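Local coordinates for protein REP-associated tyrosine transposase (Escherichia coli, PDB 4ER8) that binds repetitive extragenic palindrome (REP) sequences and cleaves and recombines the mosaic elements built from them, acting as a single-stranded DNA endonuclease and transposase, at residues Asn51-Ile63 against Tyr109-His123. Residues are numbered along the deposited sequence; the frame is centred on the assembly and turned at random.
Sequences NAWVVLPEHMHCI and YRHHVDYIYINPVKH. With NI (nickel (II) ion), chain C.
His59 and His61, two residues apart on strand 59-63, meet Asn119 and His123 of segment 109-123 around a nickel ion. Both strand histidines bind it through NE2, His61 NE2 at 2.0 Å from the nickel, while the other segment supplies His123 NE2 and Asn119 OD1, the latter 2.2 Å from the metal; Glu161 completes the site. The imidazoles of His59 and His123 form an offset edge-to-face pair, the edge of His59 turned to the face of His123 with planes 84° apart. His59 is steadied from behind, its ND1 donating to Glu58 OE1 at 2.7 Å almost in the ring plane, and His61 ND1 is bonded to Thr17. Tyr115 presents its ring edge to the face of His61. Away from the metal, the Ile116 side chain reaches from the helix onto both strands: CG2 packs on Val54 CG2 at 3.5 Å, whereas CG1, anti to its carbonyl carbon (chi1 -79°), carries CD1 to Ile63 CG1. Ala52 CB sits 3.3 Å from Tyr117 OH, whose polar partners are Thr136 and Asp140. At the far end Tyr109 OH donates to Asn51 OD1 (3.0 Å), tilted 32° from the carbonyl plane, with ring and amide nearly perpendicular; Asn51 ND2 turns to Thr65. A phenylalanine in place of Tyr109 would probably leave Asn51 OD1 without this donor and its amide less firmly fixed. The helix thus covers one face of the antiparallel hairpin, and the paired strand histidines form the HUH motif of this tyrosine transposase's metal site.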
loop_
_atom_site.group_PDB
_atom_site.type_symbol
_atom_site.label_atom_id
_atom_site.label_comp_id
_atom_site.label_asym_id
_atom_site.label_seq_id
_atom_site.Cartn_x
_atom_site.Cartn_y
_atom_site.Cartn_z
ATOM N N ASN A 51 -5.928 4.948 5.281
ATOM C CA ASN A 51 -5.550 6.338 5.094
ATOM C C ASN A 51 -5.219 6.582 3.621
ATOM O O ASN A 51 -5.717 7.555 3.023
ATOM C CB ASN A 51 -4.372 6.693 5.979
ATOM C CG ASN A 51 -4.749 6.791 7.432
ATOM O OD1 ASN A 51 -5.278 7.795 7.863
ATOM N ND2 ASN A 51 -4.461 5.754 8.202
ATOM N N ALA A 52 -4.411 5.697 3.034
ATOM C CA ALA A 52 -4.156 5.749 1.613
ATOM C C ALA A 52 -3.626 4.435 1.039
ATOM O O ALA A 52 -3.087 3.610 1.764
ATOM C CB ALA A 52 -3.217 6.886 1.282
ATOM N N TRP A 53 -3.767 4.259 -0.274
ATOM C CA TRP A 53 -3.274 3.054 -0.886
ATOM C C TRP A 53 -3.048 3.281 -2.387
ATOM O O TRP A 53 -3.881 3.914 -3.015
ATOM C CB TRP A 53 -4.319 1.970 -0.638
ATOM C CG TRP A 53 -3.876 0.551 -0.690
ATOM C CD1 TRP A 53 -3.086 -0.044 -1.640
ATOM C CD2 TRP A 53 -4.277 -0.489 0.214
ATOM N NE1 TRP A 53 -2.942 -1.390 -1.345
ATOM C CE2 TRP A 53 -3.683 -1.681 -0.226
ATOM C CE3 TRP A 53 -5.087 -0.521 1.363
ATOM C CZ2 TRP A 53 -3.866 -2.896 0.449
ATOM C CZ3 TRP A 53 -5.261 -1.715 2.034
ATOM C CH2 TRP A 53 -4.651 -2.886 1.588
ATOM N N VAL A 54 -1.912 2.833 -2.936
ATOM C CA VAL A 54 -1.795 2.597 -4.378
ATOM C C VAL A 54 -1.578 1.122 -4.662
ATOM O O VAL A 54 -0.918 0.403 -3.899
ATOM C CB VAL A 54 -0.552 3.185 -5.032
ATOM C CG1 VAL A 54 -0.822 4.487 -5.646
ATOM C CG2 VAL A 54 0.635 3.175 -4.085
ATOM N N VAL A 55 -2.060 0.701 -5.816
ATOM C CA VAL A 55 -1.693 -0.585 -6.354
ATOM C C VAL A 55 -0.952 -0.378 -7.665
ATOM O O VAL A 55 -1.416 0.313 -8.565
ATOM C CB VAL A 55 -2.920 -1.380 -6.663
ATOM C CG1 VAL A 55 -2.508 -2.756 -7.221
ATOM C CG2 VAL A 55 -3.798 -1.471 -5.411
ATOM N N LEU A 56 0.197 -1.001 -7.782
ATOM C CA LEU A 56 0.888 -0.926 -9.029
ATOM C C LEU A 56 0.722 -2.300 -9.640
ATOM O O LEU A 56 0.123 -3.180 -8.994
ATOM C CB LEU A 56 2.330 -0.455 -8.832
ATOM C CG LEU A 56 2.152 1.035 -8.469
ATOM C CD1 LEU A 56 2.410 1.322 -6.993
ATOM C CD2 LEU A 56 2.949 1.971 -9.356
ATOM N N PRO A 57 1.178 -2.491 -10.891
ATOM C CA PRO A 57 0.954 -3.815 -11.455
ATOM C C PRO A 57 1.635 -4.879 -10.632
ATOM O O PRO A 57 1.074 -5.959 -10.470
ATOM C CB PRO A 57 1.591 -3.727 -12.839
ATOM C CG PRO A 57 1.712 -2.235 -13.119
ATOM C CD PRO A 57 1.951 -1.617 -11.790
ATOM N N GLU A 58 2.797 -4.568 -10.061
ATOM C CA GLU A 58 3.575 -5.586 -9.322
ATOM C C GLU A 58 3.958 -5.307 -7.860
ATOM O O GLU A 58 4.797 -6.024 -7.326
ATOM C CB GLU A 58 4.850 -5.958 -10.095
ATOM C CG GLU A 58 5.591 -4.758 -10.696
ATOM C CD GLU A 58 5.899 -3.690 -9.679
ATOM O OE1 GLU A 58 5.260 -2.617 -9.710
ATOM O OE2 GLU A 58 6.781 -3.913 -8.838
ATOM N N HIS A 59 3.366 -4.303 -7.216
ATOM C CA HIS A 59 3.608 -4.015 -5.796
ATOM C C HIS A 59 2.643 -2.941 -5.366
ATOM O O HIS A 59 1.957 -2.344 -6.204
ATOM C CB HIS A 59 5.062 -3.561 -5.548
ATOM C CG HIS A 59 5.358 -2.133 -5.906
ATOM N ND1 HIS A 59 5.394 -1.672 -7.208
ATOM C CD2 HIS A 59 5.716 -1.078 -5.129
ATOM C CE1 HIS A 59 5.745 -0.391 -7.211
ATOM N NE2 HIS A 59 5.927 -0.003 -5.959
ATOM N N MET A 60 2.576 -2.682 -4.072
ATOM C CA MET A 60 1.675 -1.681 -3.595
ATOM C C MET A 60 2.288 -1.049 -2.376
ATOM O O MET A 60 3.144 -1.663 -1.726
ATOM C CB MET A 60 0.296 -2.285 -3.306
ATOM C CG MET A 60 0.172 -3.301 -2.189
ATOM S SD MET A 60 -1.339 -4.377 -2.396
ATOM C CE MET A 60 -1.104 -5.511 -1.084
ATOM N N HIS A 61 1.874 0.182 -2.088
ATOM C CA HIS A 61 2.247 0.890 -0.888
ATOM C C HIS A 61 0.983 1.364 -0.242
ATOM O O HIS A 61 0.046 1.745 -0.949
ATOM C CB HIS A 61 3.022 2.129 -1.253
ATOM C CG HIS A 61 4.237 1.870 -2.067
ATOM N ND1 HIS A 61 5.423 1.430 -1.517
ATOM C CD2 HIS A 61 4.470 2.020 -3.391
ATOM C CE1 HIS A 61 6.329 1.290 -2.471
ATOM N NE2 HIS A 61 5.782 1.656 -3.616
ATOM N N CYS A 62 0.931 1.400 1.082
ATOM C CA CYS A 62 -0.280 1.952 1.695
ATOM C C CYS A 62 -0.098 2.455 3.136
ATOM O O CYS A 62 0.922 2.206 3.767
ATOM C CB CYS A 62 -1.391 0.929 1.603
ATOM S SG CYS A 62 -1.051 -0.458 2.644
ATOM N N ILE A 63 -1.087 3.187 3.639
ATOM C CA ILE A 63 -1.112 3.646 5.046
ATOM C C ILE A 63 -2.378 3.222 5.806
ATOM O O ILE A 63 -3.494 3.467 5.323
ATOM C CB ILE A 63 -1.002 5.151 5.136
ATOM C CG1 ILE A 63 0.293 5.632 4.474
ATOM C CG2 ILE A 63 -1.008 5.557 6.575
ATOM C CD1 ILE A 63 0.333 7.154 4.159
ATOM N N TYR A 109 3.403 11.915 7.840
ATOM C CA TYR A 109 2.184 11.326 7.300
ATOM C C TYR A 109 1.931 11.812 5.902
ATOM O O TYR A 109 1.779 11.016 4.964
ATOM C CB TYR A 109 1.003 11.667 8.175
ATOM C CG TYR A 109 -0.343 11.231 7.646
ATOM C CD1 TYR A 109 -0.747 9.902 7.697
ATOM C CD2 TYR A 109 -1.250 12.166 7.149
ATOM C CE1 TYR A 109 -2.006 9.508 7.222
ATOM C CE2 TYR A 109 -2.495 11.792 6.682
ATOM C CZ TYR A 109 -2.866 10.463 6.736
ATOM O OH TYR A 109 -4.105 10.102 6.284
ATOM N N ARG A 110 1.872 13.131 5.760
ATOM C CA ARG A 110 1.752 13.744 4.441
ATOM C C ARG A 110 2.870 13.353 3.467
ATOM O O ARG A 110 2.562 13.109 2.298
ATOM C CB ARG A 110 1.664 15.248 4.545
ATOM C CG ARG A 110 0.339 15.716 5.072
ATOM C CD ARG A 110 0.556 17.020 5.800
ATOM N NE ARG A 110 -0.655 17.576 6.413
ATOM C CZ ARG A 110 -0.793 18.869 6.706
ATOM N NH1 ARG A 110 0.199 19.710 6.435
ATOM N NH2 ARG A 110 -1.912 19.313 7.247
ATOM N N HIS A 111 4.134 13.284 3.898
ATOM C CA HIS A 111 5.184 12.886 2.948
ATOM C C HIS A 111 4.851 11.502 2.439
ATOM O O HIS A 111 5.038 11.185 1.260
ATOM C CB HIS A 111 6.622 12.917 3.519
ATOM C CG HIS A 111 7.164 14.304 3.736
ATOM N ND1 HIS A 111 8.196 14.579 4.618
ATOM C CD2 HIS A 111 6.806 15.504 3.198
ATOM C CE1 HIS A 111 8.463 15.877 4.599
ATOM N NE2 HIS A 111 7.619 16.462 3.762
ATOM N N HIS A 112 4.346 10.666 3.335
ATOM C CA HIS A 112 4.055 9.319 2.924
ATOM C C HIS A 112 2.759 9.247 2.133
ATOM O O HIS A 112 2.679 8.416 1.241
ATOM C CB HIS A 112 4.071 8.339 4.086
ATOM C CG HIS A 112 5.441 7.975 4.538
ATOM N ND1 HIS A 112 6.163 8.744 5.430
ATOM C CD2 HIS A 112 6.205 6.890 4.275
ATOM C CE1 HIS A 112 7.335 8.169 5.651
ATOM N NE2 HIS A 112 7.381 7.046 4.967
ATOM N N VAL A 113 1.765 10.098 2.393
ATOM C CA VAL A 113 0.558 10.015 1.543
ATOM C C VAL A 113 0.936 10.473 0.113
ATOM O O VAL A 113 0.550 9.842 -0.865
ATOM C CB VAL A 113 -0.662 10.845 2.040
ATOM C CG1 VAL A 113 -1.735 10.838 0.985
ATOM C CG2 VAL A 113 -1.260 10.363 3.395
ATOM N N ASP A 114 1.687 11.567 0.011
ATOM C CA ASP A 114 2.126 12.124 -1.239
ATOM C C ASP A 114 2.903 11.027 -1.971
ATOM O O ASP A 114 2.653 10.727 -3.171
ATOM C CB ASP A 114 3.098 13.286 -0.992
ATOM C CG ASP A 114 2.432 14.565 -0.441
ATOM O OD1 ASP A 114 1.184 14.727 -0.352
ATOM O OD2 ASP A 114 3.229 15.457 -0.109
ATOM N N TYR A 115 3.850 10.430 -1.243
ATOM C CA TYR A 115 4.694 9.413 -1.804
ATOM C C TYR A 115 3.815 8.345 -2.426
ATOM O O TYR A 115 4.134 7.792 -3.493
ATOM C CB TYR A 115 5.526 8.754 -0.729
ATOM C CG TYR A 115 6.525 7.809 -1.346
ATOM C CD1 TYR A 115 7.843 8.212 -1.599
ATOM C CD2 TYR A 115 6.161 6.512 -1.699
ATOM C CE1 TYR A 115 8.774 7.332 -2.144
ATOM C CE2 TYR A 115 7.102 5.612 -2.248
ATOM C CZ TYR A 115 8.396 6.038 -2.469
ATOM O OH TYR A 115 9.298 5.174 -3.062
ATOM N N ILE A 116 2.710 8.033 -1.749
ATOM C CA ILE A 116 1.877 7.021 -2.281
ATOM C C ILE A 116 1.300 7.456 -3.626
ATOM O O ILE A 116 1.499 6.750 -4.618
ATOM C CB ILE A 116 0.815 6.573 -1.297
ATOM C CG1 ILE A 116 1.468 5.609 -0.287
ATOM C CG2 ILE A 116 -0.336 5.919 -2.072
ATOM C CD1 ILE A 116 0.860 5.582 1.063
ATOM N N TYR A 117 0.653 8.625 -3.659
ATOM C CA TYR A 117 -0.026 9.087 -4.862
ATOM C C TYR A 117 0.933 9.450 -6.000
ATOM O O TYR A 117 0.562 9.342 -7.164
ATOM C CB TYR A 117 -1.041 10.226 -4.574
ATOM C CG TYR A 117 -2.131 9.811 -3.586
ATOM C CD1 TYR A 117 -2.580 10.683 -2.577
ATOM C CD2 TYR A 117 -2.690 8.527 -3.634
ATOM C CE1 TYR A 117 -3.563 10.269 -1.653
ATOM C CE2 TYR A 117 -3.665 8.125 -2.734
ATOM C CZ TYR A 117 -4.087 8.985 -1.742
ATOM O OH TYR A 117 -5.058 8.544 -0.854
ATOM N N ILE A 118 2.151 9.872 -5.673
ATOM C CA ILE A 118 3.171 10.138 -6.685
ATOM C C ILE A 118 3.771 8.876 -7.280
ATOM O O ILE A 118 4.390 8.896 -8.338
ATOM C CB ILE A 118 4.305 10.967 -6.106
ATOM C CG1 ILE A 118 3.904 12.433 -6.096
ATOM C CG2 ILE A 118 5.567 10.836 -6.915
ATOM C CD1 ILE A 118 4.666 13.235 -5.024
ATOM N N ASN A 119 3.607 7.772 -6.587
ATOM C CA ASN A 119 4.368 6.603 -6.940
ATOM C C ASN A 119 4.195 6.170 -8.418
ATOM O O ASN A 119 5.182 5.907 -9.122
ATOM C CB ASN A 119 4.028 5.474 -5.998
ATOM C CG ASN A 119 5.187 4.638 -5.710
ATOM O OD1 ASN A 119 5.095 3.411 -5.687
ATOM N ND2 ASN A 119 6.326 5.284 -5.489
ATOM N N PRO A 120 2.938 6.122 -8.896
ATOM C CA PRO A 120 2.759 5.640 -10.284
ATOM C C PRO A 120 3.643 6.418 -11.239
ATOM O O PRO A 120 4.036 5.901 -12.309
ATOM C CB PRO A 120 1.298 5.908 -10.556
ATOM C CG PRO A 120 0.645 5.708 -9.169
ATOM C CD PRO A 120 1.660 6.260 -8.167
ATOM N N VAL A 121 3.995 7.639 -10.833
ATOM C CA VAL A 121 4.764 8.534 -11.697
ATOM C C VAL A 121 6.218 8.216 -11.503
ATOM O O VAL A 121 6.924 8.015 -12.467
ATOM C CB VAL A 121 4.451 10.033 -11.422
ATOM C CG1 VAL A 121 5.508 10.979 -12.003
ATOM C CG2 VAL A 121 3.109 10.375 -11.953
ATOM N N LYS A 122 6.675 8.152 -10.265
ATOM C CA LYS A 122 8.048 7.675 -10.000
ATOM C C LYS A 122 8.362 6.368 -10.742
ATOM O O LYS A 122 9.465 6.168 -11.182
ATOM C CB LYS A 122 8.277 7.492 -8.485
ATOM C CG LYS A 122 9.615 6.875 -8.086
ATOM C CD LYS A 122 9.630 6.425 -6.609
ATOM C CE LYS A 122 11.041 6.050 -6.141
ATOM N NZ LYS A 122 12.043 7.178 -6.111
ATOM N N HIS A 123 7.387 5.488 -10.900
ATOM C CA HIS A 123 7.694 4.194 -11.456
ATOM C C HIS A 123 7.617 4.180 -12.994
ATOM O O HIS A 123 7.949 3.163 -13.641
ATOM C CB HIS A 123 6.806 3.121 -10.842
ATOM C CG HIS A 123 7.187 2.741 -9.440
ATOM N ND1 HIS A 123 8.411 2.187 -9.120
ATOM C CD2 HIS A 123 6.479 2.782 -8.282
ATOM C CE1 HIS A 123 8.446 1.918 -7.823
ATOM N NE2 HIS A 123 7.287 2.274 -7.291
HETATM NI NI NI C . 6.614 1.894 -5.417
#